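Long-range contact in Bpsl1147 (Burkholderia pseudomallei, PDB 5A4O), which probably binds DNA, single-stranded DNA in particular, as a bacterial homolog of the eukaryotic transcription coactivator PC4: residues S2-Q14 and T18-G30. Sequence-based numbering, arbitrary orientation.
Sequences SAYDSGKTIADVQ and TQRIRISHRWYRG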
ATOM      1  N   SER A   2     -18.768   8.242   2.077  1.00 41.20           N
ATOM      2  CA  SER A   2     -18.162   7.042   1.439  1.00 39.66           C
ATOM      3  C   SER A   2     -16.666   7.276   1.149  1.00 40.37           C
ATOM      4  O   SER A   2     -16.258   8.382   0.772  1.00 39.66           O
ATOM      5  CB  SER A   2     -18.914   6.692   0.146  1.00 40.32           C
ATOM      6  OG  SER A   2     -18.153   5.837  -0.703  1.00 37.32           O
ATOM      7  N   ALA A   3     -15.862   6.222   1.336  1.00 37.36           N
ATOM      8  CA  ALA A   3     -14.454   6.225   0.939  1.00 35.58           C
ATOM      9  C   ALA A   3     -14.297   6.324  -0.576  1.00 34.89           C
ATOM     10  O   ALA A   3     -13.180   6.536  -1.070  1.00 35.73           O
ATOM     11  CB  ALA A   3     -13.751   4.965   1.429  1.00 34.11           C
ATOM     12  N   TYR A   4     -15.390   6.107  -1.306  1.00 34.45           N
ATOM     13  CA  TYR A   4     -15.382   6.201  -2.773  1.00 37.23           C
ATOM     14  C   TYR A   4     -15.706   7.588  -3.312  1.00 36.27           C
ATOM     15  O   TYR A   4     -15.684   7.801  -4.532  1.00 34.78           O
ATOM     16  CB  TYR A   4     -16.313   5.139  -3.368  1.00 37.07           C
ATOM     17  CG  TYR A   4     -15.783   3.764  -3.057  1.00 38.46           C
ATOM     18  CD1 TYR A   4     -14.789   3.188  -3.854  1.00 40.61           C
ATOM     19  CD2 TYR A   4     -16.220   3.063  -1.935  1.00 38.75           C
ATOM     20  CE1 TYR A   4     -14.269   1.940  -3.562  1.00 39.92           C
ATOM     21  CE2 TYR A   4     -15.700   1.815  -1.633  1.00 38.93           C
ATOM     22  CZ  TYR A   4     -14.732   1.263  -2.447  1.00 40.62           C
ATOM     23  OH  TYR A   4     -14.235   0.025  -2.150  1.00 40.75           O
ATOM     24  N   ASP A   5     -15.975   8.533  -2.412  1.00 36.74           N
ATOM     25  CA  ASP A   5     -16.176   9.931  -2.806  1.00 38.88           C
ATOM     26  C   ASP A   5     -14.866  10.587  -3.310  1.00 41.63           C
ATOM     27  O   ASP A   5     -14.885  11.357  -4.274  1.00 44.00           O
ATOM     28  CB  ASP A   5     -16.765  10.732  -1.637  1.00 42.40           C
ATOM     29  CG  ASP A   5     -18.145  10.220  -1.191  1.00 44.15           C
ATOM     30  OD1 ASP A   5     -18.773   9.444  -1.942  1.00 45.76           O
ATOM     31  OD2 ASP A   5     -18.617  10.597  -0.089  1.00 45.62           O
ATOM     32  N   SER A   6     -13.737  10.235  -2.700  1.00 37.72           N
ATOM     33  CA  SER A   6     -12.501  11.024  -2.814  1.00 39.28           C
ATOM     34  C   SER A   6     -11.655  10.650  -4.059  1.00 36.63           C
ATOM     35  O   SER A   6     -11.157   9.530  -4.162  1.00 38.40           O
ATOM     36  CB  SER A   6     -11.685  10.850  -1.517  1.00 41.80           C
ATOM     37  OG  SER A   6     -10.810  11.943  -1.275  1.00 43.10           O
ATOM     38  N   GLY A   7     -11.493  11.592  -4.994  1.00 31.18           N
ATOM     39  CA  GLY A   7     -10.764  11.346  -6.251  1.00 27.61           C
ATOM     40  C   GLY A   7     -11.316  10.167  -7.055  1.00 25.46           C
ATOM     41  O   GLY A   7     -12.458   9.729  -6.861  1.00 26.77           O
ATOM     42  N   LYS A   8     -10.492   9.620  -7.933  1.00 22.57           N
ATOM     43  CA  LYS A   8     -10.938   8.556  -8.821  1.00 20.26           C
ATOM     44  C   LYS A   8     -10.605   7.159  -8.292  1.00 18.41           C
ATOM     45  O   LYS A   8      -9.450   6.851  -8.077  1.00 16.92           O
ATOM     46  CB  LYS A   8     -10.273   8.686 -10.171  1.00 22.66           C
ATOM     47  CG  LYS A   8     -10.491   7.420 -10.980  1.00 23.26           C
ATOM     48  CD  LYS A   8     -10.830   7.620 -12.411  1.00 24.87           C
ATOM     49  CE  LYS A   8      -9.622   7.730 -13.273  1.00 24.67           C
ATOM     50  NZ  LYS A   8      -9.966   7.243 -14.647  1.00 25.39           N
ATOM     51  N   THR A   9     -11.595   6.280  -8.147  1.00 17.34           N
ATOM     52  CA  THR A   9     -11.288   4.896  -7.817  1.00 17.19           C
ATOM     53  C   THR A   9     -10.712   4.167  -9.054  1.00 16.82           C
ATOM     54  O   THR A   9     -11.375   4.057 -10.065  1.00 17.67           O
ATOM     55  CB  THR A   9     -12.550   4.174  -7.316  1.00 17.10           C
ATOM     56  OG1 THR A   9     -13.013   4.859  -6.162  1.00 18.93           O
ATOM     57  CG2 THR A   9     -12.225   2.735  -6.929  1.00 19.12           C
ATOM     58  N   ILE A  10      -9.468   3.724  -8.981  1.00 15.05           N
ATOM     59  CA  ILE A  10      -8.820   3.005 -10.081  1.00 16.14           C
ATOM     60  C   ILE A  10      -9.128   1.523  -9.918  1.00 17.25           C
ATOM     61  O   ILE A  10      -9.476   0.838 -10.887  1.00 19.93           O
ATOM     62  CB  ILE A  10      -7.288   3.194 -10.057  1.00 15.78           C
ATOM     63  CG1 ILE A  10      -6.889   4.661 -10.027  1.00 14.80           C
ATOM     64  CG2 ILE A  10      -6.631   2.480 -11.233  1.00 15.68           C
ATOM     65  CD1 ILE A  10      -7.417   5.490 -11.140  1.00 15.74           C
ATOM     66  N   ALA A  11      -8.991   1.034  -8.687  1.00 16.54           N
ATOM     67  CA  ALA A  11      -9.272  -0.368  -8.353  1.00 16.81           C
ATOM     68  C   ALA A  11      -9.714  -0.601  -6.905  1.00 16.48           C
ATOM     69  O   ALA A  11      -9.383   0.145  -5.943  1.00 14.82           O
ATOM     70  CB  ALA A  11      -8.077  -1.254  -8.690  1.00 16.39           C
ATOM     71  N   ASP A  12     -10.504  -1.657  -6.762  1.00 16.26           N
ATOM     72  CA  ASP A  12     -11.144  -1.939  -5.489  1.00 19.74           C
ATOM     73  C   ASP A  12     -10.959  -3.433  -5.208  1.00 18.39           C
ATOM     74  O   ASP A  12     -11.758  -4.255  -5.698  1.00 21.26           O
ATOM     75  CB  ASP A  12     -12.627  -1.618  -5.659  1.00 23.74           C
ATOM     76  CG  ASP A  12     -13.327  -1.407  -4.373  1.00 26.72           C
ATOM     77  OD1 ASP A  12     -12.700  -0.878  -3.428  1.00 31.57           O
ATOM     78  OD2 ASP A  12     -14.538  -1.741  -4.310  1.00 31.17           O
ATOM     79  N   VAL A  13      -9.912  -3.772  -4.464  1.00 15.04           N
ATOM     80  CA  VAL A  13      -9.486  -5.170  -4.269  1.00 13.60           C
ATOM     81  C   VAL A  13     -10.147  -5.698  -3.019  1.00 12.70           C
ATOM     82  O   VAL A  13      -9.844  -5.248  -1.906  1.00 11.82           O
ATOM     83  CB  VAL A  13      -7.972  -5.303  -4.123  1.00 13.87           C
ATOM     84  CG1 VAL A  13      -7.586  -6.766  -3.945  1.00 14.16           C
ATOM     85  CG2 VAL A  13      -7.246  -4.630  -5.267  1.00 14.93           C
ATOM     86  N   GLN A  14     -11.063  -6.640  -3.196  1.00 11.96           N
ATOM     87  CA  GLN A  14     -11.831  -7.146  -2.079  1.00 12.96           C
ATOM     88  C   GLN A  14     -10.990  -8.073  -1.216  1.00 13.61           C
ATOM     89  O   GLN A  14     -10.339  -9.006  -1.730  1.00 14.03           O
ATOM     90  CB  GLN A  14     -13.088  -7.897  -2.552  1.00 12.38           C
ATOM     91  CG  GLN A  14     -14.051  -7.027  -3.317  1.00 12.95           C
ATOM     92  CD  GLN A  14     -15.102  -7.817  -4.081  1.00 13.02           C
ATOM     93  OE1 GLN A  14     -15.128  -9.041  -4.036  1.00 14.11           O
ATOM     94  NE2 GLN A  14     -15.963  -7.106  -4.806  1.00 13.86           N
ATOM     95  N   THR A  18     -16.084  -7.363   4.455  1.00 17.62           N
ATOM     96  CA  THR A  18     -15.994  -6.147   5.291  1.00 19.41           C
ATOM     97  C   THR A  18     -14.814  -5.203   5.037  1.00 18.54           C
ATOM     98  O   THR A  18     -14.741  -4.150   5.666  1.00 18.18           O
ATOM     99  CB  THR A  18     -15.983  -6.501   6.781  1.00 20.34           C
ATOM    100  OG1 THR A  18     -14.789  -7.211   7.155  1.00 21.64           O
ATOM    101  CG2 THR A  18     -17.211  -7.328   7.119  1.00 20.97           C
ATOM    102  N   GLN A  19     -13.905  -5.570   4.139  1.00 16.71           N
ATOM    103  CA  GLN A  19     -12.660  -4.829   3.948  1.00 16.45           C
ATOM    104  C   GLN A  19     -12.255  -4.928   2.491  1.00 15.50           C
ATOM    105  O   GLN A  19     -12.447  -5.973   1.849  1.00 15.11           O
ATOM    106  CB  GLN A  19     -11.532  -5.430   4.785  1.00 18.35           C
ATOM    107  CG  GLN A  19     -11.806  -5.512   6.274  1.00 21.62           C
ATOM    108  CD  GLN A  19     -10.544  -5.618   7.095  1.00 25.11           C
ATOM    109  OE1 GLN A  19      -9.560  -6.249   6.706  1.00 28.32           O
ATOM    110  NE2 GLN A  19     -10.566  -4.983   8.261  1.00 31.07           N
ATOM    111  N   ARG A  20     -11.711  -3.841   1.969  1.00 15.24           N
ATOM    112  CA  ARG A  20     -11.183  -3.821   0.615  1.00 14.30           C
ATOM    113  C   ARG A  20      -9.953  -2.995   0.632  1.00 13.29           C
ATOM    114  O   ARG A  20      -9.749  -2.207   1.549  1.00 12.11           O
ATOM    115  CB  ARG A  20     -12.183  -3.194  -0.343  1.00 14.75           C
ATOM    116  CG  ARG A  20     -13.446  -3.978  -0.498  1.00 15.21           C
ATOM    117  CD  ARG A  20     -14.389  -3.259  -1.450  1.00 16.54           C
ATOM    118  NE  ARG A  20     -15.672  -3.916  -1.495  1.00 18.80           N
ATOM    119  CZ  ARG A  20     -16.721  -3.488  -2.191  1.00 20.69           C
ATOM    120  NH1 ARG A  20     -16.657  -2.391  -2.926  1.00 20.14           N
ATOM    121  NH2 ARG A  20     -17.850  -4.167  -2.131  1.00 21.68           N
ATOM    122  N   ILE A  21      -9.112  -3.206  -0.361  1.00 13.16           N
ATOM    123  CA  ILE A  21      -7.986  -2.329  -0.598  1.00 13.85           C
ATOM    124  C   ILE A  21      -8.354  -1.452  -1.802  1.00 12.98           C
ATOM    125  O   ILE A  21      -8.511  -1.961  -2.923  1.00 13.17           O
ATOM    126  CB  ILE A  21      -6.690  -3.084  -0.882  1.00 14.64           C
ATOM    127  CG1 ILE A  21      -6.308  -4.007   0.282  1.00 17.04           C
ATOM    128  CG2 ILE A  21      -5.575  -2.097  -1.253  1.00 15.31           C
ATOM    129  CD1 ILE A  21      -5.968  -3.311   1.580  1.00 19.06           C
ATOM    130  N   ARG A  22      -8.501  -0.141  -1.565  1.00 12.13           N
ATOM    131  CA  ARG A  22      -8.878   0.814  -2.616  1.00 12.10           C
ATOM    132  C   ARG A  22      -7.654   1.551  -3.151  1.00 11.41           C
ATOM    133  O   ARG A  22      -6.860   2.093  -2.387  1.00 10.92           O
ATOM    134  CB  ARG A  22      -9.899   1.817  -2.076  1.00 14.29           C
ATOM    135  CG  ARG A  22     -10.358   2.865  -3.123  1.00 16.00           C
ATOM    136  CD  ARG A  22     -11.401   3.877  -2.612  1.00 19.05           C
ATOM    137  NE  ARG A  22     -11.768   4.904  -3.661  1.00 23.35           N
ATOM    138  CZ  ARG A  22     -11.455   6.223  -3.667  1.00 22.96           C
ATOM    139  NH1 ARG A  22     -10.784   6.801  -2.677  1.00 25.01           N
ATOM    140  NH2 ARG A  22     -11.862   6.997  -4.673  1.00 24.38           N
ATOM    141  N   ILE A  23      -7.491   1.547  -4.465  1.00 10.63           N
ATOM    142  CA  ILE A  23      -6.396   2.216  -5.103  1.00 10.70           C
ATOM    143  C   ILE A  23      -7.066   3.361  -5.806  1.00 11.01           C
ATOM    144  O   ILE A  23      -7.974   3.133  -6.616  1.00 11.86           O
ATOM    145  CB  ILE A  23      -5.686   1.291  -6.115  1.00 11.10           C
ATOM    146  CG1 ILE A  23      -5.033   0.108  -5.355  1.00 11.45           C
ATOM    147  CG2 ILE A  23      -4.636   2.063  -6.901  1.00 11.14           C
ATOM    148  CD1 ILE A  23      -4.414  -0.927  -6.250  1.00 12.13           C
ATOM    149  N   SER A  24      -6.681   4.579  -5.439  1.00 10.73           N
ATOM    150  CA  SER A  24      -7.321   5.781  -5.957  1.00 12.06           C
ATOM    151  C   SER A  24      -6.251   6.775  -6.443  1.00 12.67           C
ATOM    152  O   SER A  24      -5.073   6.678  -6.095  1.00 12.08           O
ATOM    153  CB  SER A  24      -8.257   6.371  -4.912  1.00 13.01           C
ATOM    154  OG  SER A  24      -7.543   6.808  -3.765  1.00 14.65           O
ATOM    155  N   HIS A  25      -6.669   7.684  -7.301  1.00 13.87           N
ATOM    156  CA  HIS A  25      -5.809   8.705  -7.835  1.00 14.82           C
ATOM    157  C   HIS A  25      -6.498  10.033  -7.614  1.00 15.83           C
ATOM    158  O   HIS A  25      -7.690  10.157  -7.840  1.00 15.15           O
ATOM    159  CB  HIS A  25      -5.545   8.481  -9.330  1.00 15.84           C
ATOM    160  CG  HIS A  25      -4.603   9.484  -9.903  1.00 16.44           C
ATOM    161  ND1 HIS A  25      -5.033  10.694 -10.400  1.00 17.53           N
ATOM    162  CD2 HIS A  25      -3.252   9.506  -9.983  1.00 17.16           C
ATOM    163  CE1 HIS A  25      -3.987  11.404 -10.790  1.00 18.06           C
ATOM    164  NE2 HIS A  25      -2.897  10.700 -10.558  1.00 18.08           N
ATOM    165  N   ARG A  26      -5.768  11.037  -7.130  1.00 16.84           N
ATOM    166  CA  ARG A  26      -6.363  12.350  -7.023  1.00 20.04           C
ATOM    167  C   ARG A  26      -5.356  13.463  -7.273  1.00 18.36           C
ATOM    168  O   ARG A  26      -4.135  13.221  -7.280  1.00 15.68           O
ATOM    169  CB  ARG A  26      -7.042  12.555  -5.688  1.00 23.03           C
ATOM    170  CG  ARG A  26      -6.121  12.491  -4.520  1.00 26.10           C
ATOM    171  CD  ARG A  26      -6.888  12.595  -3.207  1.00 29.48           C
ATOM    172  NE  ARG A  26      -6.073  13.327  -2.249  1.00 34.59           N
ATOM    173  CZ  ARG A  26      -5.009  12.834  -1.616  1.00 37.73           C
ATOM    174  NH1 ARG A  26      -4.625  11.576  -1.798  1.00 38.25           N
ATOM    175  NH2 ARG A  26      -4.340  13.607  -0.770  1.00 41.55           N
ATOM    176  N   TRP A  27      -5.897  14.643  -7.553  1.00 17.82           N
ATOM    177  CA  TRP A  27      -5.077  15.837  -7.776  1.00 17.70           C
ATOM    178  C   TRP A  27      -5.402  16.872  -6.712  1.00 16.67           C
ATOM    179  O   TRP A  27      -6.558  16.997  -6.258  1.00 18.92           O
ATOM    180  CB  TRP A  27      -5.405  16.419  -9.122  1.00 18.62           C
ATOM    181  CG  TRP A  27      -5.086  15.586 -10.311  1.00 18.34           C
ATOM    182  CD1 TRP A  27      -5.829  14.590 -10.848  1.00 17.84           C
ATOM    183  CD2 TRP A  27      -3.967  15.758 -11.156  1.00 18.71           C
ATOM    184  NE1 TRP A  27      -5.219  14.107 -11.982  1.00 18.59           N
ATOM    185  CE2 TRP A  27      -4.065  14.809 -12.178  1.00 17.97           C
ATOM    186  CE3 TRP A  27      -2.859  16.606 -11.118  1.00 19.23           C
ATOM    187  CZ2 TRP A  27      -3.120  14.702 -13.184  1.00 19.65           C
ATOM    188  CZ3 TRP A  27      -1.932  16.518 -12.119  1.00 20.30           C
ATOM    189  CH2 TRP A  27      -2.063  15.566 -13.143  1.00 19.71           C
ATOM    190  N   TYR A  28      -4.409  17.625  -6.279  1.00 15.93           N
ATOM    191  CA  TYR A  28      -4.688  18.796  -5.440  1.00 15.73           C
ATOM    192  C   TYR A  28      -3.594  19.823  -5.716  1.00 16.34           C
ATOM    193  O   TYR A  28      -2.402  19.487  -5.689  1.00 15.35           O
ATOM    194  CB  TYR A  28      -4.779  18.483  -3.938  1.00 16.09           C
ATOM    195  CG  TYR A  28      -5.470  19.650  -3.265  1.00 17.31           C
ATOM    196  CD1 TYR A  28      -6.861  19.751  -3.247  1.00 17.80           C
ATOM    197  CD2 TYR A  28      -4.733  20.716  -2.775  1.00 17.26           C
ATOM    198  CE1 TYR A  28      -7.492  20.861  -2.705  1.00 17.97           C
ATOM    199  CE2 TYR A  28      -5.347  21.812  -2.219  1.00 18.24           C
ATOM    200  CZ  TYR A  28      -6.725  21.893  -2.197  1.00 18.01           C
ATOM    201  OH  TYR A  28      -7.280  23.048  -1.659  1.00 18.08           O
ATOM    202  N   ARG A  29      -4.043  21.042  -6.014  1.00 17.53           N
ATOM    203  CA  ARG A  29      -3.192  22.191  -6.381  1.00 19.06           C
ATOM    204  C   ARG A  29      -2.211  21.780  -7.483  1.00 19.04           C
ATOM    205  O   ARG A  29      -1.017  22.140  -7.468  1.00 18.45           O
ATOM    206  CB  ARG A  29      -2.497  22.770  -5.148  1.00 20.90           C
ATOM    207  CG  ARG A  29      -2.507  24.298  -5.077  1.00 22.47           C
ATOM    208  CD  ARG A  29      -1.806  24.952  -6.270  1.00 24.79           C
ATOM    209  NE  ARG A  29      -2.210  26.351  -6.411  1.00 25.61           N
ATOM    210  CZ  ARG A  29      -1.769  27.367  -5.663  1.00 25.32           C
ATOM    211  NH1 ARG A  29      -0.853  27.182  -4.709  1.00 23.94           N
ATOM    212  NH2 ARG A  29      -2.243  28.588  -5.887  1.00 22.56           N
ATOM    213  N   GLY A  30      -2.703  20.971  -8.406  1.00 18.56           N
ATOM    214  CA  GLY A  30      -1.912  20.572  -9.563  1.00 19.72           C
ATOM    215  C   GLY A  30      -0.857  19.507  -9.324  1.00 20.89           C
ATOM    216  O   GLY A  30       0.020  19.323 -10.168  1.00 20.76           O
TER
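Arg22 of strand 19-28 is hydrogen-bonded both to Ser6 of the N-terminal loop and to Thr9 near the start of the neighbouring strand. With CG anti to the backbone N (chi1 -180°) and the chain extended as far as NE, the buried guanidinium lies with its edge toward Ser6 O, Gly7 O and Thr9 OG1. NE and NH2 grip Thr9 OG1 side-on, each 2.8 Å from that oxygen, which lies in the guanidinium plane. NH2 also donates to Ser6 O at 2.7 Å, an in-plane bond for the arginine although it meets the carbonyl from above its plane; a weak bond from NH1 ends on the same oxygen. Tyr4 CA lies over one guanidinium face and Ser24 CB over the opposite one, while CE1 of the Tyr4 ring rests 3.6 Å from Arg22 CD.

Farther along this side of the sheet, a salt bridge joins Arg20 NH1 to Asp12 OD2 at 2.6 Å. Gln14 runs beside Arg20 in the same direction, its CG 4.0 Å from Arg20 NE.

The backbones pair antiparallel, with two-way hydrogen bonding between Lys8 and His25, Ala11 and Ile23, and Val13 and Ile21. At Ile23 the register slips by one, its O accepting from both Ile10 N and Ala11 N.

On the other side the packing is largely aliphatic, with Val13 CB 4.1 Å from Ile21 CB and Ala11 CB 4.3 Å from Ile23 CB; Ile10 CD1 lies 4.0 Å from His25 CB. The second subunit packs here, its Leu70 on Ile10 and Gly67 on Ala11, and its Glu74 pairs with Lys8.

The arrangement is a beta hairpin with a classic bulge, forming the first two strands of the four-stranded antiparallel sheet that, followed by a C-terminal helix, makes up the dimeric PC4-like fold.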